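Local coordinates for aminotransferase class I and II (Streptococcus suis 89/1591, PDB 3OP7), which carries covalently bound pyridoxal 5'-phosphate and probably transfers amino groups between amino acids and 2-oxo acids, at residues A90-Y99 against Y115-L125; I208-S219 against I231-V240. One frame throughout, in Å; residues are numbered along the deposited sequence. Where two conformers were deposited one is given.

Contact 1 (A90-Y99 against Y115-L125); sequences ATGANLLVLY and YQQLYDIPKSL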
# COMPACT_ATOMS: atom_id res chain seq x y z
N ALA A 90 5.22 -7.66 -1.38
CA ALA A 90 6.56 -7.31 -0.89
C ALA A 90 6.80 -5.79 -0.94
O ALA A 90 7.52 -5.26 -0.09
CB ALA A 90 7.65 -8.10 -1.63
N THR A 91 6.14 -5.09 -1.88
CA THR A 91 6.21 -3.63 -1.97
C THR A 91 5.86 -3.01 -0.61
O THR A 91 6.61 -2.20 -0.06
CB THR A 91 5.32 -3.07 -3.10
OG1 THR A 91 5.74 -3.61 -4.39
CG2 THR A 91 5.46 -1.58 -3.19
N GLY A 92 4.68 -3.39 -0.12
CA GLY A 92 4.21 -2.85 1.14
C GLY A 92 5.04 -3.28 2.31
O GLY A 92 5.19 -2.49 3.28
N ALA A 93 5.63 -4.48 2.24
CA ALA A 93 6.45 -4.98 3.31
C ALA A 93 7.79 -4.20 3.42
O ALA A 93 8.17 -3.73 4.50
CB ALA A 93 6.73 -6.44 3.20
N ASN A 94 8.48 -4.03 2.28
CA ASN A 94 9.70 -3.22 2.30
C ASN A 94 9.43 -1.82 2.82
O ASN A 94 10.22 -1.31 3.63
CB ASN A 94 10.39 -3.12 0.90
CG ASN A 94 11.06 -4.39 0.46
OD1 ASN A 94 11.62 -5.16 1.25
ND2 ASN A 94 11.15 -4.54 -0.87
N LEU A 95 8.37 -1.18 2.33
CA LEU A 95 8.03 0.16 2.75
C LEU A 95 7.73 0.18 4.24
O LEU A 95 8.18 1.09 4.96
CB LEU A 95 6.82 0.68 1.99
CG LEU A 95 6.35 2.08 2.42
CD1 LEU A 95 7.46 3.12 2.32
CD2 LEU A 95 5.12 2.46 1.64
N LEU A 96 6.92 -0.75 4.71
CA LEU A 96 6.57 -0.78 6.14
C LEU A 96 7.83 -0.90 7.02
O LEU A 96 7.96 -0.20 8.04
CB LEU A 96 5.66 -1.94 6.43
CG LEU A 96 5.23 -2.15 7.90
CD1 LEU A 96 4.51 -0.90 8.45
CD2 LEU A 96 4.37 -3.43 8.01
N VAL A 97 8.74 -1.78 6.64
CA VAL A 97 9.99 -1.98 7.42
C VAL A 97 10.79 -0.66 7.48
O VAL A 97 11.14 -0.16 8.57
CB VAL A 97 10.85 -3.11 6.87
CG1 VAL A 97 12.27 -3.18 7.60
CG2 VAL A 97 10.11 -4.43 7.05
N LEU A 98 11.05 -0.09 6.31
CA LEU A 98 11.91 1.08 6.23
C LEU A 98 11.27 2.30 6.85
O LEU A 98 11.88 3.05 7.61
CB LEU A 98 12.32 1.30 4.75
CG LEU A 98 13.14 0.13 4.17
CD1 LEU A 98 13.10 0.14 2.64
CD2 LEU A 98 14.58 0.20 4.68
N TYR A 99 10.01 2.50 6.55
CA TYR A 99 9.34 3.67 7.06
C TYR A 99 9.22 3.62 8.60
O TYR A 99 9.33 4.66 9.29
CB TYR A 99 7.99 3.79 6.38
CG TYR A 99 7.36 5.14 6.34
CD1 TYR A 99 8.10 6.30 6.45
CD2 TYR A 99 6.00 5.27 6.22
CE1 TYR A 99 7.50 7.56 6.45
CE2 TYR A 99 5.40 6.53 6.19
CZ TYR A 99 6.15 7.66 6.30
OH TYR A 99 5.52 8.90 6.30
N TYR A 115 16.82 -3.83 -5.91
CA TYR A 115 15.46 -3.25 -6.00
C TYR A 115 15.39 -1.83 -5.41
O TYR A 115 15.85 -1.60 -4.28
CB TYR A 115 14.48 -4.18 -5.30
CG TYR A 115 13.05 -3.98 -5.78
CD1 TYR A 115 12.71 -4.27 -7.08
CD2 TYR A 115 12.07 -3.51 -4.94
CE1 TYR A 115 11.43 -4.09 -7.54
CE2 TYR A 115 10.80 -3.38 -5.38
CZ TYR A 115 10.47 -3.64 -6.70
OH TYR A 115 9.16 -3.47 -7.19
N GLN A 116 14.89 -0.87 -6.17
CA GLN A 116 15.11 0.55 -5.83
C GLN A 116 14.56 0.99 -4.48
O GLN A 116 15.08 1.91 -3.87
CB GLN A 116 14.58 1.47 -6.97
CG GLN A 116 14.87 2.95 -6.78
CD GLN A 116 14.48 3.80 -7.98
OE1 GLN A 116 14.15 3.27 -9.04
NE2 GLN A 116 14.55 5.12 -7.81
N GLN A 117 13.52 0.33 -3.99
CA GLN A 117 12.99 0.65 -2.66
C GLN A 117 14.09 0.65 -1.59
O GLN A 117 14.06 1.45 -0.65
CB GLN A 117 11.96 -0.39 -2.24
CG GLN A 117 10.56 -0.24 -2.88
CD GLN A 117 9.59 -1.19 -2.23
OE1 GLN A 117 9.77 -2.40 -2.30
NE2 GLN A 117 8.53 -0.64 -1.60
N LEU A 118 14.99 -0.31 -1.73
CA LEU A 118 15.88 -0.67 -0.64
C LEU A 118 16.92 0.41 -0.32
O LEU A 118 17.39 0.47 0.83
CB LEU A 118 16.57 -2.02 -0.88
CG LEU A 118 15.64 -3.22 -0.98
CD1 LEU A 118 16.51 -4.44 -1.35
CD2 LEU A 118 14.73 -3.44 0.31
N TYR A 119 17.25 1.26 -1.29
CA TYR A 119 18.17 2.38 -1.07
C TYR A 119 17.51 3.75 -1.14
O TYR A 119 17.88 4.62 -0.37
CB TYR A 119 19.40 2.28 -1.98
CG TYR A 119 19.13 2.14 -3.45
CD1 TYR A 119 18.91 3.26 -4.24
CD2 TYR A 119 19.05 0.90 -4.05
CE1 TYR A 119 18.67 3.13 -5.58
CE2 TYR A 119 18.77 0.76 -5.36
CZ TYR A 119 18.57 1.89 -6.14
OH TYR A 119 18.28 1.76 -7.47
N ASP A 120 16.51 3.94 -2.00
CA ASP A 120 15.88 5.26 -2.11
C ASP A 120 14.88 5.57 -1.02
O ASP A 120 14.75 6.73 -0.64
CB ASP A 120 15.35 5.50 -3.53
CG ASP A 120 16.44 6.01 -4.48
OD1 ASP A 120 17.48 6.59 -3.98
OD2 ASP A 120 16.27 5.84 -5.72
N ILE A 121 14.19 4.57 -0.49
CA ILE A 121 13.32 4.88 0.64
C ILE A 121 14.16 5.39 1.82
O ILE A 121 13.84 6.46 2.37
CB ILE A 121 12.31 3.74 1.01
CG1 ILE A 121 11.31 3.55 -0.14
CG2 ILE A 121 11.58 4.08 2.30
CD1 ILE A 121 10.38 2.34 0.00
N PRO A 122 15.24 4.68 2.22
CA PRO A 122 15.93 5.24 3.36
C PRO A 122 16.51 6.63 3.11
O PRO A 122 16.47 7.47 4.00
CB PRO A 122 17.04 4.23 3.69
CG PRO A 122 16.86 3.07 2.79
CD PRO A 122 15.59 3.28 1.96
N LYS A 123 17.01 6.88 1.92
CA LYS A 123 17.50 8.24 1.59
C LYS A 123 16.41 9.26 1.81
O LYS A 123 16.64 10.32 2.41
CB LYS A 123 17.91 8.33 0.12
CG LYS A 123 19.29 7.90 -0.22
CD LYS A 123 19.77 8.76 -1.42
CE LYS A 123 21.26 8.59 -1.73
NZ LYS A 123 21.63 9.43 -2.93
N SER A 124 15.20 8.94 1.35
CA SER A 124 14.09 9.87 1.45
C SER A 124 13.72 10.15 2.87
O SER A 124 13.12 11.19 3.16
CB SER A 124 12.84 9.35 0.70
OG SER A 124 12.22 8.25 1.40
N LEU A 125 14.09 9.27 3.79
CA LEU A 125 13.74 9.47 5.20
C LEU A 125 14.83 10.19 5.99
O LEU A 125 14.73 10.40 7.21
CB LEU A 125 13.35 8.12 5.84
CG LEU A 125 12.17 7.43 5.18
CD1 LEU A 125 11.93 6.04 5.74
CD2 LEU A 125 10.92 8.29 5.33
O HOH W 1 7.63 -2.24 -5.65
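The amides of Asn94 and Gln117 meet with their planes 64° apart, ND2 of Asn94 giving its N-H to OE1 of Gln117 at 2.9 Å from above the Gln117 carbonyl plane. That oxygen also lies in the plane of the Tyr115 ring, at its edge, where water 1 sits as well, while the Tyr99 ring is met obliquely by CD2 of Leu125. The setting is the large domain of a fold-type I PLP-dependent aminotransferase, in which the axes of 90-99 and 117-124 approach to 9.8 Å and run at 35°. Gln117 works in both directions: its NE2 donates almost straight (171°) to the backbone O of Thr91 at 2.9 Å, a carbonyl that also accepts from Leu95 N. The same NE2 also hydrogen-bonds to Tyr250 O of the second subunit. With both ends of the amide engaged, its rotation is fixed. Asn94 ND2 has a second acceptor, Asp193, so this buried amide ties helix 89-101 to the end of strand 189-193.

Further along, Leu98 is a knob among Gln117, Leu118, Ile121 and Pro122. Its CG stands anti to the carbonyl carbon, and CD1 reaches to 3.7 Å from Gln117 O, while CB rests 3.8 Å from CG2 of Ile121. Leu95 crosses Ile121 at about a right angle, methyl against methyl. Beyond it, the hydroxyl of Tyr99 is hydrogen-bonded to Ser124 of the second subunit, which draws the helix pair into the dimer interface. At the cofactor end, water 1 bridges the hydroxyls, donating to Thr91 OG1 at 2.7 Å and lying 2.5 Å from Tyr115 OH.

Contact 2 (I208-S219 against I231-V240); sequences IEVYDKGIAVNS and IGWVAANHQV. With EDO (1,2-ethanediol), chain K.
Two neighbouring antiparallel strands of the large mixed sheet, 214-219 and 232-235, form the centre of this contact, and a helix N-cap closes one end. Ala216 and Ala235 are a hydrogen-bonded pair, Ala216 N to Ala235 O 2.9 Å and Ala235 N to Ala216 O 2.8 Å, and Asn218 and Trp233 are a second. Between them, Val217 faces Val234 as a non-hydrogen-bonded pair. Beyond, Ser219 and Gly232 approach to 3.7 Å between CA atoms.

On the face bearing Ala216 and Ala235, the indole of Trp233 folds back over its neighbour: CG stands between backbone N and carbonyl carbon (chi1 59°), which sets the ring alongside Asn218, whose CB lies 3.3 Å above one ring face, toward the rim. The indole NE1 hydrogen-bonds to Tyr76 OH. Asn218 OD1 turns back to accept from Ser219 N. The face bearing Val217 and Val234 is covered by helix 89-101, and there Ile215 CG2 packs 3.6 Å from Val234 CG1.

At the far end Asn237 serves two partners. Its OD1 caps Val240 N at 2.7 Å, while ND2 donates to Asp212 O from above the carbonyl plane and weakly to Asp212 OD2. Water 2 joins Asp212 O, Gly214 O and Asn237 N. One antiparallel strand, here 232-235, within a mainly parallel central sheet is characteristic of fold-type I PLP enzymes.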
# COMPACT_ATOMS: atom_id res chain seq x y z
N ILE A 208 16.12 -14.51 8.31
CA ILE A 208 15.62 -14.75 9.65
C ILE A 208 15.95 -16.14 10.22
O ILE A 208 15.86 -16.35 11.43
CB ILE A 208 14.11 -14.51 9.68
CG1 ILE A 208 13.66 -14.20 11.11
CG2 ILE A 208 13.40 -15.66 8.98
CD1 ILE A 208 12.18 -13.85 11.23
N GLU A 209 16.39 -17.07 9.37
CA GLU A 209 16.86 -18.39 9.81
C GLU A 209 18.33 -18.39 10.24
O GLU A 209 18.82 -19.38 10.84
CB GLU A 209 16.61 -19.44 8.70
CG GLU A 209 15.12 -19.68 8.42
CD GLU A 209 14.83 -20.51 7.19
OE1 GLU A 209 15.47 -20.36 6.12
OE2 GLU A 209 13.87 -21.30 7.26
N VAL A 210 19.05 -17.32 9.91
CA VAL A 210 20.44 -17.19 10.30
C VAL A 210 20.75 -16.02 11.23
O VAL A 210 21.89 -15.92 11.70
CB VAL A 210 21.39 -17.14 9.07
CG1 VAL A 210 21.40 -18.49 8.31
CG2 VAL A 210 21.05 -16.02 8.14
N TYR A 211 19.76 -15.18 11.51
CA TYR A 211 19.97 -13.96 12.32
C TYR A 211 18.70 -13.53 13.01
O TYR A 211 17.68 -13.28 12.35
CB TYR A 211 20.46 -12.84 11.41
CG TYR A 211 20.99 -11.57 12.06
CD1 TYR A 211 21.69 -11.60 13.28
CD2 TYR A 211 20.87 -10.37 11.41
CE1 TYR A 211 22.23 -10.44 13.84
CE2 TYR A 211 21.37 -9.19 11.96
CZ TYR A 211 22.06 -9.24 13.18
OH TYR A 211 22.56 -8.11 13.72
N ASP A 212 18.78 -13.35 14.33
CA ASP A 212 17.65 -12.84 15.14
C ASP A 212 17.20 -11.48 14.70
O ASP A 212 16.01 -11.12 14.83
CB ASP A 212 18.01 -12.69 16.63
CG ASP A 212 16.77 -12.37 17.50
OD1 ASP A 212 15.99 -13.33 17.73
OD2 ASP A 212 16.56 -11.18 17.96
N LYS A 213 18.14 -10.67 14.24
CA LYS A 213 17.78 -9.31 13.74
C LYS A 213 17.68 -9.27 12.19
O LYS A 213 17.80 -8.21 11.56
CB LYS A 213 18.80 -8.29 14.26
CG LYS A 213 18.49 -7.79 15.65
CD LYS A 213 19.65 -6.89 16.19
CE LYS A 213 19.06 -5.66 16.89
NZ LYS A 213 20.08 -4.88 17.69
N GLY A 214 17.42 -10.44 11.58
CA GLY A 214 17.11 -10.53 10.17
C GLY A 214 15.62 -10.26 10.00
O GLY A 214 14.82 -10.80 10.78
N ILE A 215 15.28 -9.47 8.99
CA ILE A 215 13.89 -9.04 8.71
C ILE A 215 13.65 -9.54 7.28
O ILE A 215 14.32 -9.07 6.34
CB ILE A 215 13.70 -7.52 8.79
CG1 ILE A 215 14.04 -6.99 10.18
CG2 ILE A 215 12.24 -7.12 8.37
CD1 ILE A 215 14.09 -5.47 10.26
N ALA A 216 12.81 -10.57 7.14
CA ALA A 216 12.50 -11.20 5.86
C ALA A 216 11.27 -10.60 5.24
O ALA A 216 10.25 -10.46 5.92
CB ALA A 216 12.30 -12.70 6.05
N VAL A 217 11.39 -10.20 3.97
CA VAL A 217 10.29 -9.68 3.20
C VAL A 217 10.06 -10.68 2.09
O VAL A 217 10.99 -11.18 1.43
CB VAL A 217 10.55 -8.25 2.67
CG1 VAL A 217 9.67 -7.91 1.45
CG2 VAL A 217 10.34 -7.21 3.80
N ASN A 218 8.79 -11.03 1.87
CA ASN A 218 8.48 -11.97 0.81
C ASN A 218 7.06 -11.72 0.30
O ASN A 218 6.35 -10.84 0.79
CB ASN A 218 8.68 -13.41 1.29
CG ASN A 218 9.14 -14.39 0.16
OD1 ASN A 218 8.69 -14.29 -0.99
ND2 ASN A 218 10.07 -15.34 0.48
N SER A 219 6.68 -12.47 -0.72
CA SER A 219 5.30 -12.35 -1.24
C SER A 219 4.92 -13.49 -2.16
O SER A 219 5.73 -14.34 -2.49
CB SER A 219 5.10 -11.05 -1.94
OG SER A 219 5.52 -11.05 -3.26
N ILE A 231 -0.39 -9.63 -2.07
CA ILE A 231 -0.15 -10.22 -0.75
C ILE A 231 1.33 -10.55 -0.58
O ILE A 231 1.88 -11.36 -1.29
CB ILE A 231 -0.97 -11.50 -0.49
CG1 ILE A 231 -2.47 -11.22 -0.51
CG2 ILE A 231 -0.52 -12.22 0.80
CD1 ILE A 231 -2.98 -10.48 0.75
N GLY A 232 1.89 -9.92 0.44
CA GLY A 232 3.20 -10.19 0.93
C GLY A 232 3.23 -10.30 2.44
O GLY A 232 2.16 -10.32 3.10
N TRP A 233 4.44 -10.40 2.99
CA TRP A 233 4.58 -10.35 4.43
C TRP A 233 5.96 -9.89 4.84
O TRP A 233 6.92 -9.91 4.06
CB TRP A 233 4.33 -11.73 5.03
CG TRP A 233 5.23 -12.84 4.57
CD1 TRP A 233 6.46 -13.19 5.12
CD2 TRP A 233 5.06 -13.73 3.45
NE1 TRP A 233 6.99 -14.26 4.45
CE2 TRP A 233 6.15 -14.61 3.43
CE3 TRP A 233 4.06 -13.89 2.47
CZ2 TRP A 233 6.28 -15.61 2.47
CZ3 TRP A 233 4.19 -14.89 1.54
CH2 TRP A 233 5.29 -15.72 1.55
N VAL A 234 6.02 -9.47 6.11
CA VAL A 234 7.27 -9.36 6.83
C VAL A 234 7.34 -10.45 7.91
O VAL A 234 6.32 -10.69 8.61
CB VAL A 234 7.35 -8.00 7.55
CG1 VAL A 234 8.70 -7.84 8.26
CG2 VAL A 234 7.06 -6.88 6.56
N ALA A 235 8.50 -11.08 8.03
CA ALA A 235 8.81 -11.99 9.10
C ALA A 235 9.94 -11.35 9.88
O ALA A 235 10.95 -11.00 9.31
CB ALA A 235 9.21 -13.37 8.60
N ALA A 236 9.78 -11.15 11.18
CA ALA A 236 10.82 -10.50 11.97
C ALA A 236 10.77 -11.00 13.42
O ALA A 236 9.84 -11.72 13.80
CB ALA A 236 10.64 -9.00 11.93
N ASN A 237 11.75 -10.63 14.23
CA ASN A 237 11.63 -10.94 15.67
C ASN A 237 10.43 -10.26 16.33
O ASN A 237 9.82 -9.34 15.78
CB ASN A 237 12.92 -10.71 16.46
CG ASN A 237 13.30 -9.25 16.60
OD1 ASN A 237 12.44 -8.39 16.83
ND2 ASN A 237 14.62 -8.98 16.60
N HIS A 238 10.11 -10.70 17.55
CA HIS A 238 8.92 -10.17 18.26
C HIS A 238 9.00 -8.67 18.48
O HIS A 238 8.00 -7.96 18.37
CB HIS A 238 8.74 -10.87 19.63
CG HIS A 238 7.57 -10.37 20.42
ND1 HIS A 238 6.26 -10.67 20.09
CD2 HIS A 238 7.50 -9.60 21.53
CE1 HIS A 238 5.44 -10.11 20.97
NE2 HIS A 238 6.17 -9.45 21.85
N GLN A 239 10.20 -8.16 18.79
CA GLN A 239 10.36 -6.74 19.06
C GLN A 239 10.08 -5.91 17.80
O GLN A 239 9.34 -4.91 17.83
CB GLN A 239 11.77 -6.45 19.59
CG GLN A 239 12.02 -6.91 21.03
CD GLN A 239 13.50 -6.97 21.35
OE1 GLN A 239 14.28 -7.56 20.60
NE2 GLN A 239 13.90 -6.35 22.45
N VAL A 240 10.69 -6.31 16.68
CA VAL A 240 10.47 -5.60 15.43
C VAL A 240 9.00 -5.68 15.00
O VAL A 240 8.37 -4.66 14.63
CB VAL A 240 11.38 -6.11 14.31
CG1 VAL A 240 10.89 -5.56 12.93
CG2 VAL A 240 12.86 -5.67 14.63
C1 EDO K . 16.56 -23.68 7.63
O1 EDO K . 17.47 -23.34 8.70
C2 EDO K . 17.19 -23.33 6.29
O2 EDO K . 16.25 -22.91 5.28
O HOH W 2 14.10 -9.60 13.27

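How the contacts relate
Contacts 1 and 2 lie in series along the chain, with centres about 15 Å apart, and they meet where helix 89-101 lies on the sheet: Ala93 CB touches Val234 CG2 at 3.4 Å, and Asn94 OD1 touches Val217 CG1 at 3.4 Å. Their shared end is the cofactor site. There Ala90 N and Thr91 OG1 from contact 1, and Ser219 OG from contact 2, all hydrogen-bond to the phosphate of the PLP-lysine at position 222, with Ala90 N only 3.4 Å from Ser219 CB. A helix start and a strand end thus form one phosphate cup, while contact 1 alone continues into the second subunit.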